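Side-chain contacts in mandelate racemase/muconate lactonizing enzyme family protein (Bradyrhizobium sp. ORS 278, PDB 3TOY), which is of undetermined specific function but belongs to the enolase superfamily, pairing an N-terminal capping domain with a metal-binding barrel domain: residues A[274-279]-A[304-309]; A[130-135]-A[293-298]; A[310-315]-A[333-338]; A[269-274]-A[319-324]. One frame throughout, in Å; residues are numbered along the deposited sequence. Where two conformers were deposited one is given.

Contact 1 of 4, residues A[274-279]-A[304-309]. With P4C (O-acetaldehydyl-hexaethylene glycol), chain H.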
# COMPACT_ATOMS: atom_id res chain seq x y z
N TRP A 274 -14.31 7.83 21.49
CA TRP A 274 -15.67 8.40 21.49
C TRP A 274 -16.56 7.81 20.41
O TRP A 274 -16.31 8.03 19.22
CB TRP A 274 -15.58 9.95 21.32
CG TRP A 274 -14.87 10.57 22.48
CD1 TRP A 274 -13.59 11.04 22.50
CD2 TRP A 274 -15.40 10.75 23.81
NE1 TRP A 274 -13.28 11.50 23.78
CE2 TRP A 274 -14.39 11.35 24.59
CE3 TRP A 274 -16.63 10.46 24.41
CZ2 TRP A 274 -14.56 11.65 25.94
CZ3 TRP A 274 -16.82 10.77 25.77
CH2 TRP A 274 -15.79 11.36 26.51
N PHE A 275 -17.62 7.10 20.83
CA PHE A 275 -18.72 6.69 19.96
C PHE A 275 -18.31 5.70 18.88
O PHE A 275 -17.12 5.39 18.73
CB PHE A 275 -19.42 7.91 19.34
CG PHE A 275 -20.18 8.71 20.36
CD1 PHE A 275 -21.45 8.31 20.74
CD2 PHE A 275 -19.59 9.82 20.96
CE1 PHE A 275 -22.17 9.04 21.71
CE2 PHE A 275 -20.28 10.54 21.92
CZ PHE A 275 -21.56 10.15 22.30
N PRO A 276 -19.30 5.15 18.16
CA PRO A 276 -18.93 4.15 17.16
C PRO A 276 -17.92 4.69 16.15
O PRO A 276 -17.02 3.93 15.71
CB PRO A 276 -20.27 3.81 16.50
CG PRO A 276 -21.24 3.87 17.72
CD PRO A 276 -20.76 5.11 18.46
N ARG A 277 -18.01 5.96 15.80
CA ARG A 277 -17.05 6.49 14.80
C ARG A 277 -15.63 6.51 15.33
O ARG A 277 -14.69 6.25 14.58
CB ARG A 277 -17.43 7.88 14.29
CG ARG A 277 -16.41 8.49 13.26
CD ARG A 277 -16.38 7.66 11.96
NE ARG A 277 -17.71 7.59 11.39
CZ ARG A 277 -18.15 6.61 10.58
NH1 ARG A 277 -17.33 5.64 10.21
NH2 ARG A 277 -19.40 6.63 10.14
N GLY A 278 -15.47 6.83 16.61
CA GLY A 278 -14.14 6.83 17.23
C GLY A 278 -13.51 5.46 17.15
O GLY A 278 -12.30 5.33 16.91
N PHE A 279 -14.32 4.42 17.34
CA PHE A 279 -13.83 3.06 17.16
C PHE A 279 -13.54 2.73 15.71
O PHE A 279 -12.53 2.07 15.43
CB PHE A 279 -14.78 2.05 17.81
CG PHE A 279 -14.58 1.98 19.28
CD1 PHE A 279 -13.67 1.10 19.80
CD2 PHE A 279 -15.20 2.92 20.12
CE1 PHE A 279 -13.39 1.08 21.16
CE2 PHE A 279 -14.93 2.90 21.50
CZ PHE A 279 -14.03 1.99 22.02
N TRP A 304 -22.50 0.78 22.00
CA TRP A 304 -21.78 -0.49 22.23
C TRP A 304 -22.15 -1.53 21.18
O TRP A 304 -21.25 -2.22 20.63
CB TRP A 304 -22.09 -1.05 23.62
CG TRP A 304 -21.45 -2.37 23.90
CD1 TRP A 304 -21.81 -3.56 23.40
CD2 TRP A 304 -20.31 -2.60 24.73
NE1 TRP A 304 -20.97 -4.55 23.87
CE2 TRP A 304 -20.03 -3.98 24.68
CE3 TRP A 304 -19.48 -1.78 25.50
CZ2 TRP A 304 -18.98 -4.56 25.37
CZ3 TRP A 304 -18.43 -2.35 26.18
CH2 TRP A 304 -18.20 -3.73 26.13
N LEU A 305 -23.45 -1.69 20.92
CA LEU A 305 -23.90 -2.71 19.97
C LEU A 305 -23.36 -2.48 18.55
O LEU A 305 -23.05 -3.44 17.83
CB LEU A 305 -25.44 -2.82 19.97
CG LEU A 305 -26.04 -3.31 21.30
CD1 LEU A 305 -27.56 -3.12 21.27
CD2 LEU A 305 -25.68 -4.77 21.63
N ASN A 306 -23.27 -1.23 18.13
CA ASN A 306 -22.66 -0.88 16.84
C ASN A 306 -21.21 -1.35 16.84
O ASN A 306 -20.75 -2.04 15.92
CB ASN A 306 -22.70 0.65 16.67
CG ASN A 306 -22.23 1.13 15.28
OD1 ASN A 306 -21.12 0.81 14.78
ND2 ASN A 306 -23.07 1.99 14.68
N VAL A 307 -20.47 -0.95 17.88
CA VAL A 307 -19.05 -1.33 18.01
C VAL A 307 -18.85 -2.86 18.10
O VAL A 307 -17.86 -3.39 17.62
CB VAL A 307 -18.35 -0.58 19.20
CG1 VAL A 307 -16.91 -1.10 19.42
CG2 VAL A 307 -18.31 0.93 18.92
N ALA A 308 -19.80 -3.58 18.67
CA ALA A 308 -19.69 -5.03 18.74
C ALA A 308 -19.65 -5.61 17.32
O ALA A 308 -18.94 -6.59 17.08
CB ALA A 308 -20.85 -5.63 19.52
N GLY A 309 -20.42 -5.02 16.40
CA GLY A 309 -20.45 -5.49 14.99
C GLY A 309 -19.10 -5.20 14.32
O GLY A 309 -18.55 -6.05 13.59
O1 P4C H . -24.32 -6.32 16.78
C2 P4C H . -24.51 -6.34 18.20
C3 P4C H . -25.35 -7.54 18.63
O4 P4C H . -26.75 -7.21 18.61
C5 P4C H . -27.48 -7.87 19.66
C6 P4C H . -28.98 -7.63 19.54
O7 P4C H . -29.32 -6.31 19.95
C8 P4C H . -30.58 -5.82 19.49
C9 P4C H . -30.60 -4.30 19.70
O10 P4C H . -30.54 -3.64 18.43
C11 P4C H . -30.10 -2.28 18.52
C12 P4C H . -29.81 -1.76 17.11
O13 P4C H . -28.57 -2.27 16.61
C14 P4C H . -28.14 -1.56 15.44
C15 P4C H . -26.97 -2.30 14.79
O16 P4C H . -25.74 -1.85 15.37
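P276 and V307 bring the two helices nearest, their CA atoms 5.5 Å apart, while the axes of helix 275-279 and helix 304-309 approach to 9.0 Å. The N-to-C directions diverge by only 25°, so the segments run side by side in nearly the same sense. V307 packs on the backbone of P276 with one branch and on F279 with both. Its CG2 branch rests 3.7 Å from P276 CA and also meets F279 CB. The second branch, CG1, stands over one face of the F279 ring, 4.2 Å from the centroid, which meets the criteria for a CH-pi contact. The valine torsion explains this split: CG1 lies anti to the backbone N (chi1 174°), and CG2 falls on the side facing P276. The same proline also crosses the amide of the preceding residue, N306, at about a right angle, with P276 CB 3.5 Å from N306 CG. N306 was modelled with two conformers; in the one described, OD1 bonds with Q310 NE2 and ND2 reaches D312 OD2 of the second subunit, so both polar ends of the amide have partners outside the contact. On the far side of helix 300-314, L305 CD1 touches the bound O-acetaldehydyl-hexaethylene glycol, 3.6 Å from its C9. I291 of strand 290-291 touches both F279 and V307, placing the pair as neighbouring barrel helices, 275-285 and 300-314, laid over one strand.

Contact 2 of 4, residues A[130-135]-A[293-298]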
# COMPACT_ATOMS: atom_id res chain seq x y z
N LEU A 130 -27.51 8.89 29.50
CA LEU A 130 -28.94 8.90 29.18
C LEU A 130 -29.34 7.64 28.44
O LEU A 130 -30.34 6.99 28.77
CB LEU A 130 -29.33 10.15 28.38
CG LEU A 130 -29.32 11.45 29.20
CD1 LEU A 130 -29.29 12.71 28.36
CD2 LEU A 130 -30.51 11.47 30.19
N ASP A 131 -28.56 7.26 27.44
CA ASP A 131 -28.86 6.05 26.70
C ASP A 131 -28.98 4.83 27.61
O ASP A 131 -29.90 4.01 27.46
CB ASP A 131 -27.81 5.81 25.58
CG ASP A 131 -28.13 4.58 24.76
OD1 ASP A 131 -28.93 4.69 23.80
OD2 ASP A 131 -27.61 3.50 25.10
N MET A 132 -28.05 4.67 28.54
CA MET A 132 -28.09 3.51 29.44
C MET A 132 -29.37 3.53 30.29
O MET A 132 -30.02 2.50 30.49
CB MET A 132 -26.87 3.49 30.36
CG MET A 132 -25.58 2.96 29.70
SD MET A 132 -24.22 2.86 30.84
CE MET A 132 -23.71 4.57 30.91
N ALA A 133 -29.71 4.71 30.79
CA ALA A 133 -30.92 4.85 31.60
C ALA A 133 -32.17 4.55 30.77
O ALA A 133 -33.12 3.95 31.28
CB ALA A 133 -30.98 6.23 32.23
N PHE A 134 -32.18 4.92 29.48
CA PHE A 134 -33.34 4.57 28.65
C PHE A 134 -33.53 3.06 28.52
O PHE A 134 -34.64 2.53 28.60
CB PHE A 134 -33.29 5.12 27.21
CG PHE A 134 -33.07 6.61 27.11
CD1 PHE A 134 -33.64 7.50 28.02
CD2 PHE A 134 -32.34 7.11 26.04
CE1 PHE A 134 -33.43 8.86 27.88
CE2 PHE A 134 -32.13 8.47 25.90
CZ PHE A 134 -32.68 9.35 26.82
N TRP A 135 -32.44 2.34 28.25
CA TRP A 135 -32.55 0.90 28.11
C TRP A 135 -32.93 0.27 29.45
O TRP A 135 -33.66 -0.72 29.51
CB TRP A 135 -31.21 0.31 27.61
CG TRP A 135 -31.04 0.40 26.11
CD1 TRP A 135 -30.31 1.32 25.41
CD2 TRP A 135 -31.62 -0.48 25.14
NE1 TRP A 135 -30.40 1.06 24.05
CE2 TRP A 135 -31.20 -0.04 23.86
CE3 TRP A 135 -32.46 -1.60 25.21
CZ2 TRP A 135 -31.60 -0.66 22.69
CZ3 TRP A 135 -32.87 -2.20 24.04
CH2 TRP A 135 -32.43 -1.75 22.80
N PRO A 293 -14.23 -0.83 25.07
CA PRO A 293 -15.00 0.42 25.14
C PRO A 293 -15.53 0.66 26.56
O PRO A 293 -15.70 -0.30 27.32
CB PRO A 293 -16.16 0.18 24.17
CG PRO A 293 -15.72 -0.98 23.29
CD PRO A 293 -14.80 -1.80 24.12
N ASP A 294 -15.73 1.93 26.89
CA ASP A 294 -16.40 2.38 28.11
C ASP A 294 -17.82 2.76 27.71
O ASP A 294 -18.03 3.57 26.79
CB ASP A 294 -15.66 3.62 28.64
CG ASP A 294 -16.17 4.09 30.00
OD1 ASP A 294 -17.40 4.06 30.22
OD2 ASP A 294 -15.31 4.49 30.82
N LEU A 295 -18.81 2.18 28.37
CA LEU A 295 -20.18 2.51 28.04
C LEU A 295 -20.46 4.01 28.14
O LEU A 295 -21.36 4.50 27.49
CB LEU A 295 -21.17 1.72 28.92
CG LEU A 295 -21.35 0.26 28.48
CD1 LEU A 295 -21.95 -0.58 29.63
CD2 LEU A 295 -22.21 0.16 27.24
N MET A 296 -19.69 4.73 28.96
CA MET A 296 -19.89 6.18 29.11
C MET A 296 -19.40 6.97 27.90
O MET A 296 -19.75 8.13 27.73
CB MET A 296 -19.10 6.75 30.28
CG MET A 296 -19.30 6.13 31.61
SD MET A 296 -18.42 7.20 32.76
CE MET A 296 -16.68 6.79 32.52
N LYS A 297 -18.53 6.37 27.09
CA LYS A 297 -17.88 7.16 26.00
C LYS A 297 -18.19 6.58 24.62
O LYS A 297 -18.15 7.28 23.60
CB LYS A 297 -16.37 7.21 26.22
CG LYS A 297 -15.97 7.95 27.48
CD LYS A 297 -14.48 8.21 27.53
CE LYS A 297 -14.11 9.14 28.69
NZ LYS A 297 -12.66 9.49 28.74
N VAL A 298 -18.55 5.30 24.60
CA VAL A 298 -18.94 4.63 23.35
C VAL A 298 -20.36 4.93 22.85
O VAL A 298 -20.72 4.51 21.74
CB VAL A 298 -18.73 3.10 23.49
CG1 VAL A 298 -19.91 2.47 24.22
CG2 VAL A 298 -18.62 2.44 22.10
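M132 and L295 are the closest backbone positions, 8.1 Å between CA atoms, where helix 130-135 faces an irregular turn in 293-298. With backbones that far apart, the long methionine side chain spans the gap. M132 CG lies anti to the carbonyl carbon (chi1 -79°) and the chain runs extended to the sulfur, which meets the base of the leucine: M132 SD is 3.8 Å from L295 CB. A bend at the last torsion then swings the methyl along the turn, leaving M132 CE 4.2 Å from L295 O and more loosely near the backbone N of M296. The contact is thus apolar and small, yet fully buried. The turn it meets is held internally. D294 OD1 accepts from M296 N at 2.7 Å with an N-H...O angle of 158°, on the anti side of the carboxylate and 28° out of its plane, forming an Asx turn. D294 O takes two further bonds, from K297 N and V298 N. L323 also packs on M132, and W304 on L295. This is packing between the N-terminal domain and the barrel, as in the enolase superfamily, a helix of the former set against a loop that follows a barrel strand.

Contact 3 of 4, residues A[310-315]-A[333-338]. With P4C (O-acetaldehydyl-hexaethylene glycol), chain R.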
# COMPACT_ATOMS: atom_id res chain seq x y z
N GLN A 310 -18.56 -4.02 14.57
CA GLN A 310 -17.26 -3.64 14.05
C GLN A 310 -16.18 -4.57 14.57
O GLN A 310 -15.31 -5.00 13.82
CB GLN A 310 -16.89 -2.23 14.50
CG GLN A 310 -17.75 -1.09 13.94
CD GLN A 310 -17.19 0.25 14.35
OE1 GLN A 310 -15.99 0.46 14.29
NE2 GLN A 310 -18.06 1.16 14.81
N ALA A 311 -16.22 -4.87 15.87
CA ALA A 311 -15.18 -5.75 16.45
C ALA A 311 -15.23 -7.16 15.90
O ALA A 311 -14.19 -7.79 15.67
CB ALA A 311 -15.26 -5.74 18.00
N ASP A 312 -16.44 -7.67 15.68
CA ASP A 312 -16.59 -8.96 15.05
C ASP A 312 -15.96 -8.91 13.66
O ASP A 312 -15.18 -9.79 13.30
CB ASP A 312 -18.07 -9.34 14.95
CG ASP A 312 -18.29 -10.71 14.34
OD1 ASP A 312 -17.52 -11.62 14.66
OD2 ASP A 312 -19.24 -10.85 13.54
N ALA A 313 -16.27 -7.88 12.88
CA ALA A 313 -15.71 -7.81 11.52
C ALA A 313 -14.17 -7.73 11.53
O ALA A 313 -13.52 -8.29 10.66
CB ALA A 313 -16.27 -6.62 10.77
N ALA A 314 -13.61 -7.01 12.49
CA ALA A 314 -12.16 -6.82 12.57
C ALA A 314 -11.46 -7.95 13.30
O ALA A 314 -10.22 -7.92 13.41
CB ALA A 314 -11.84 -5.51 13.26
N SER A 315 -12.22 -8.91 13.84
CA SER A 315 -11.72 -10.00 14.70
C SER A 315 -10.93 -9.48 15.91
O SER A 315 -9.79 -9.87 16.15
CB SER A 315 -10.90 -11.03 13.90
OG SER A 315 -11.66 -11.50 12.80
N VAL A 333 -23.97 -10.46 24.41
CA VAL A 333 -24.42 -10.38 23.02
C VAL A 333 -23.35 -9.80 22.09
O VAL A 333 -23.64 -9.40 20.97
CB VAL A 333 -25.74 -9.58 22.88
CG1 VAL A 333 -26.90 -10.35 23.62
CG2 VAL A 333 -25.57 -8.15 23.43
N THR A 334 -22.11 -9.79 22.58
CA THR A 334 -20.97 -9.22 21.86
C THR A 334 -20.23 -10.41 21.25
O THR A 334 -19.73 -11.27 21.99
CB THR A 334 -20.05 -8.46 22.82
OG1 THR A 334 -20.77 -7.38 23.42
CG2 THR A 334 -18.76 -7.91 22.11
N PRO A 335 -20.20 -10.51 19.91
CA PRO A 335 -19.65 -11.70 19.29
C PRO A 335 -18.24 -12.03 19.77
O PRO A 335 -17.93 -13.21 19.97
CB PRO A 335 -19.64 -11.36 17.80
CG PRO A 335 -20.81 -10.42 17.64
CD PRO A 335 -20.74 -9.57 18.91
N THR A 336 -17.40 -11.01 19.96
CA THR A 336 -16.01 -11.27 20.35
C THR A 336 -15.76 -11.01 21.83
O THR A 336 -14.64 -10.70 22.24
CB THR A 336 -14.99 -10.44 19.51
OG1 THR A 336 -15.19 -9.03 19.69
CG2 THR A 336 -15.16 -10.79 18.02
N ALA A 337 -16.79 -11.14 22.65
CA ALA A 337 -16.65 -10.88 24.08
C ALA A 337 -15.41 -11.53 24.68
O ALA A 337 -15.11 -12.70 24.44
CB ALA A 337 -17.91 -11.37 24.86
N HIS A 338 -14.71 -10.77 25.52
CA HIS A 338 -13.43 -11.21 26.07
C HIS A 338 -13.54 -11.14 27.60
O HIS A 338 -14.00 -12.11 28.22
CB HIS A 338 -12.31 -10.33 25.47
CG HIS A 338 -10.92 -10.81 25.75
ND1 HIS A 338 -9.80 -10.03 25.51
CD2 HIS A 338 -10.45 -11.99 26.23
CE1 HIS A 338 -8.71 -10.71 25.81
NE2 HIS A 338 -9.07 -11.90 26.26
O1 P4C R . -8.22 -14.21 21.91
C2 P4C R . -9.17 -13.87 22.93
C3 P4C R . -9.97 -15.10 23.35
O4 P4C R . -11.14 -14.62 24.03
C5 P4C R . -11.99 -15.65 24.55
C6 P4C R . -12.55 -15.25 25.92
O7 P4C R . -11.56 -15.52 26.92
C8 P4C R . -11.85 -15.05 28.25
C9 P4C R . -11.49 -16.16 29.24
O10 P4C R . -10.18 -16.05 29.80
C11 P4C R . -9.61 -17.31 30.20
C12 P4C R . -8.93 -18.02 29.04
O13 P4C R . -7.56 -18.35 29.33
C14 P4C R . -6.75 -18.57 28.17
C15 P4C R . -5.99 -17.31 27.74
O16 P4C R . -4.57 -17.39 27.97
C17 P4C R . -3.92 -16.12 28.05
C18 P4C R . -2.56 -16.20 28.75
O19 P4C R . -2.70 -16.11 30.17
C20 P4C R . -1.65 -16.76 30.90
C21 P4C R . -2.08 -17.02 32.34
O22 P4C R . -3.02 -18.10 32.42
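T336 sits tightly against the last turns of the helix, opposite A311 and D312, with the CA atoms of D312 and T336 5.8 Å apart. Its two branches divide the work. The methyl CG2 presses on the helix backbone, 3.8 Å from D312 CA and 3.9 Å from A311 O, whereas the hydroxyl OG1 lies 3.7 Å from A311 CB. With chi1 at 62°, OG1 is placed between the backbone N and the carbonyl carbon, and it is satisfied by I316 O just past the helix. M318 packs on both A311 and T336. Two local motifs shape these surfaces: the helix ends in a Schellman motif at S315, and residues 334-337 form a type I beta turn, closed by A337 N to T334 O at 3.0 Å, that presents P335 and T336 to the helix. The P335 side is more open to solvent, although its contact distances are similar. The exposed proline ring crosses the D312 side chain at about a right angle, with P335 CB 3.8 Å from D312 CG; the carboxylate makes no polar bond to the turn. Instead D312 OD2 bonds with N306 ND2 of the second subunit, whose N306 also packs on P335. Past the turn, H338 takes no part in this packing and lines a glycol pocket instead: C2 of O-acetaldehydyl-hexaethylene glycol hangs over one face of its imidazole, offset toward the rim, and O4 of the glycol comes 3.5 Å from H338 CD2.

Contact 4 of 4, residues A[269-274]-A[319-324]. With CA (calcium ion), chain E; ACT (acetate ion), chain F.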
# COMPACT_ATOMS: atom_id res chain seq x y z
N ALA A 269 -6.76 -1.17 24.12
CA ALA A 269 -7.06 0.27 24.16
C ALA A 269 -8.54 0.46 23.97
O ALA A 269 -9.27 -0.49 23.78
CB ALA A 269 -6.27 1.04 23.07
N GLY A 270 -9.01 1.71 24.02
CA GLY A 270 -10.41 1.96 23.66
C GLY A 270 -11.28 2.57 24.74
O GLY A 270 -12.35 3.11 24.45
N GLU A 271 -10.81 2.56 25.98
CA GLU A 271 -11.69 3.04 27.07
C GLU A 271 -11.90 4.54 26.99
O GLU A 271 -12.78 5.08 27.65
CB GLU A 271 -11.10 2.69 28.44
CG GLU A 271 -9.93 3.59 28.89
CD GLU A 271 -9.14 2.94 30.01
OE1 GLU A 271 -8.73 1.78 29.85
OE2 GLU A 271 -8.91 3.58 31.05
N ASN A 272 -11.08 5.23 26.19
CA ASN A 272 -11.22 6.67 26.05
C ASN A 272 -11.66 7.18 24.67
O ASN A 272 -11.73 8.41 24.46
CB ASN A 272 -9.94 7.37 26.55
CG ASN A 272 -9.77 7.20 28.04
OD1 ASN A 272 -10.72 7.43 28.77
ND2 ASN A 272 -8.60 6.74 28.49
N TRP A 273 -11.98 6.27 23.75
CA TRP A 273 -12.42 6.65 22.42
C TRP A 273 -13.93 6.95 22.40
O TRP A 273 -14.72 6.40 23.19
CB TRP A 273 -12.07 5.58 21.37
CG TRP A 273 -10.59 5.29 21.30
CD1 TRP A 273 -9.58 6.13 21.63
CD2 TRP A 273 -9.97 4.08 20.82
NE1 TRP A 273 -8.36 5.51 21.43
CE2 TRP A 273 -8.58 4.26 20.92
CE3 TRP A 273 -10.46 2.86 20.32
CZ2 TRP A 273 -7.67 3.26 20.57
CZ3 TRP A 273 -9.54 1.85 19.97
CH2 TRP A 273 -8.17 2.07 20.10
N TRP A 274 -14.31 7.83 21.49
CA TRP A 274 -15.67 8.40 21.49
C TRP A 274 -16.56 7.81 20.41
O TRP A 274 -16.31 8.03 19.22
CB TRP A 274 -15.58 9.95 21.32
CG TRP A 274 -14.87 10.57 22.48
CD1 TRP A 274 -13.59 11.04 22.50
CD2 TRP A 274 -15.40 10.75 23.81
NE1 TRP A 274 -13.28 11.50 23.78
CE2 TRP A 274 -14.39 11.35 24.59
CE3 TRP A 274 -16.63 10.46 24.41
CZ2 TRP A 274 -14.56 11.65 25.94
CZ3 TRP A 274 -16.82 10.77 25.77
CH2 TRP A 274 -15.79 11.36 26.51
N SER A 319 -13.55 -6.25 25.33
CA SER A 319 -13.76 -6.26 26.77
C SER A 319 -14.49 -4.98 27.18
O SER A 319 -14.78 -4.15 26.33
CB SER A 319 -12.39 -6.36 27.47
OG SER A 319 -11.79 -7.62 27.20
N SER A 320 -14.76 -4.81 28.48
CA SER A 320 -15.37 -3.58 28.95
C SER A 320 -14.42 -2.76 29.81
O SER A 320 -13.46 -3.28 30.40
CB SER A 320 -16.66 -3.91 29.75
OG SER A 320 -16.36 -4.83 30.80
N HIS A 321 -14.68 -1.46 29.86
CA HIS A 321 -14.01 -0.60 30.81
C HIS A 321 -14.98 -0.16 31.91
O HIS A 321 -15.92 0.59 31.63
CB HIS A 321 -13.48 0.66 30.15
CG HIS A 321 -12.76 1.55 31.11
ND1 HIS A 321 -13.12 2.86 31.32
CD2 HIS A 321 -11.71 1.31 31.92
CE1 HIS A 321 -12.31 3.40 32.22
NE2 HIS A 321 -11.44 2.48 32.59
N ILE A 322 -14.68 -0.59 33.13
CA ILE A 322 -15.48 -0.33 34.33
C ILE A 322 -16.99 -0.43 34.09
O ILE A 322 -17.44 -1.22 33.27
CB ILE A 322 -15.06 0.98 35.04
CG1 ILE A 322 -15.36 2.20 34.17
CG2 ILE A 322 -13.60 0.90 35.42
CD1 ILE A 322 -14.94 3.51 34.79
N LEU A 323 -17.80 0.31 34.85
CA LEU A 323 -19.27 0.11 34.77
C LEU A 323 -19.62 -1.38 34.62
O LEU A 323 -20.31 -1.79 33.66
CB LEU A 323 -19.88 0.94 33.62
CG LEU A 323 -20.25 2.40 33.92
CD1 LEU A 323 -19.02 3.26 34.23
CD2 LEU A 323 -21.08 3.03 32.81
N PRO A 324 -19.17 -2.21 35.57
CA PRO A 324 -19.35 -3.66 35.45
C PRO A 324 -20.80 -4.09 35.45
O PRO A 324 -21.14 -5.11 34.85
CB PRO A 324 -18.63 -4.22 36.68
CG PRO A 324 -18.54 -3.08 37.62
CD PRO A 324 -18.46 -1.84 36.80
CA CA E . -7.39 1.58 31.85
C ACT F . -8.48 3.60 34.44
O ACT F . -9.52 2.93 34.65
OXT ACT F . -7.54 3.00 33.89
CH3 ACT F . -8.36 5.05 34.82
O HOH W 1 -5.84 2.64 30.56
O HOH W 2 -8.90 0.57 33.49
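E271 and H321 face each other from two loops, their CA atoms 5.7 Å apart. The glutamate can be traced outward across the imidazole. E271 CB lies 3.3 Å from H321 CG and makes a CH-pi contact over the face, offset toward the CG side of the ring. The first torsion (chi1 77°) sets E271 CG between the backbone N and the carbonyl carbon, and from there the chain extends over the ring, CG staying 4.1 Å from H321 ND1. At E271 CD the group becomes a carboxylate stacked on the imidazole, the two planes 24° apart. Both oxygens then grip the calcium ion, E271 OE1 at 2.4 Å and E271 OE2 at 2.6 Å. E271 OE2 also passes 3.2 Å from H321 NE2, but the angle is poor for a hydrogen bond, as expected for an atom above the ring. The N-H of NE2 is directed elsewhere: it reaches O of an acetate, probably from the crystallisation liquor, at 2.9 Å and 172°, almost straight and near the ring plane. The other acetate oxygen, OXT, is on the calcium. I322 CG1 backs the opposite face of the imidazole, and D294 OD2 bonds H321 ND1, so the ring is fixed on both faces and at both nitrogens. D219, E245 and two waters share the metal. Acidic ligands at or just after successive barrel strands, with a His-Asp pair beside them, are consistent with the metal site of mandelate racemase-like enolase-superfamily members.

The centre of contact 4, at a calcium site, lies about 4 Å from the chain's centre, and the other three contacts touch it. Contact 2 provides D294, whose OD2 holds H321 ND1 at 2.8 Å; K297 NZ to N272 OD1, also 2.8 Å, is a further bond between them. Contact 1 shares W274 with contact 4, with F279 CZ 3.2 Å from G270 O; contact 3 meets it at S319 through H338. Contacts 1 and 3 share helix 300-314, joined by W304 NE1 to T334 OG1 at 2.9 Å, and a glycol pocket lined by L305, N306 and A308 of one and V333 of the other. Contacts 2 and 3 stay about 7 Å apart at their nearest atoms.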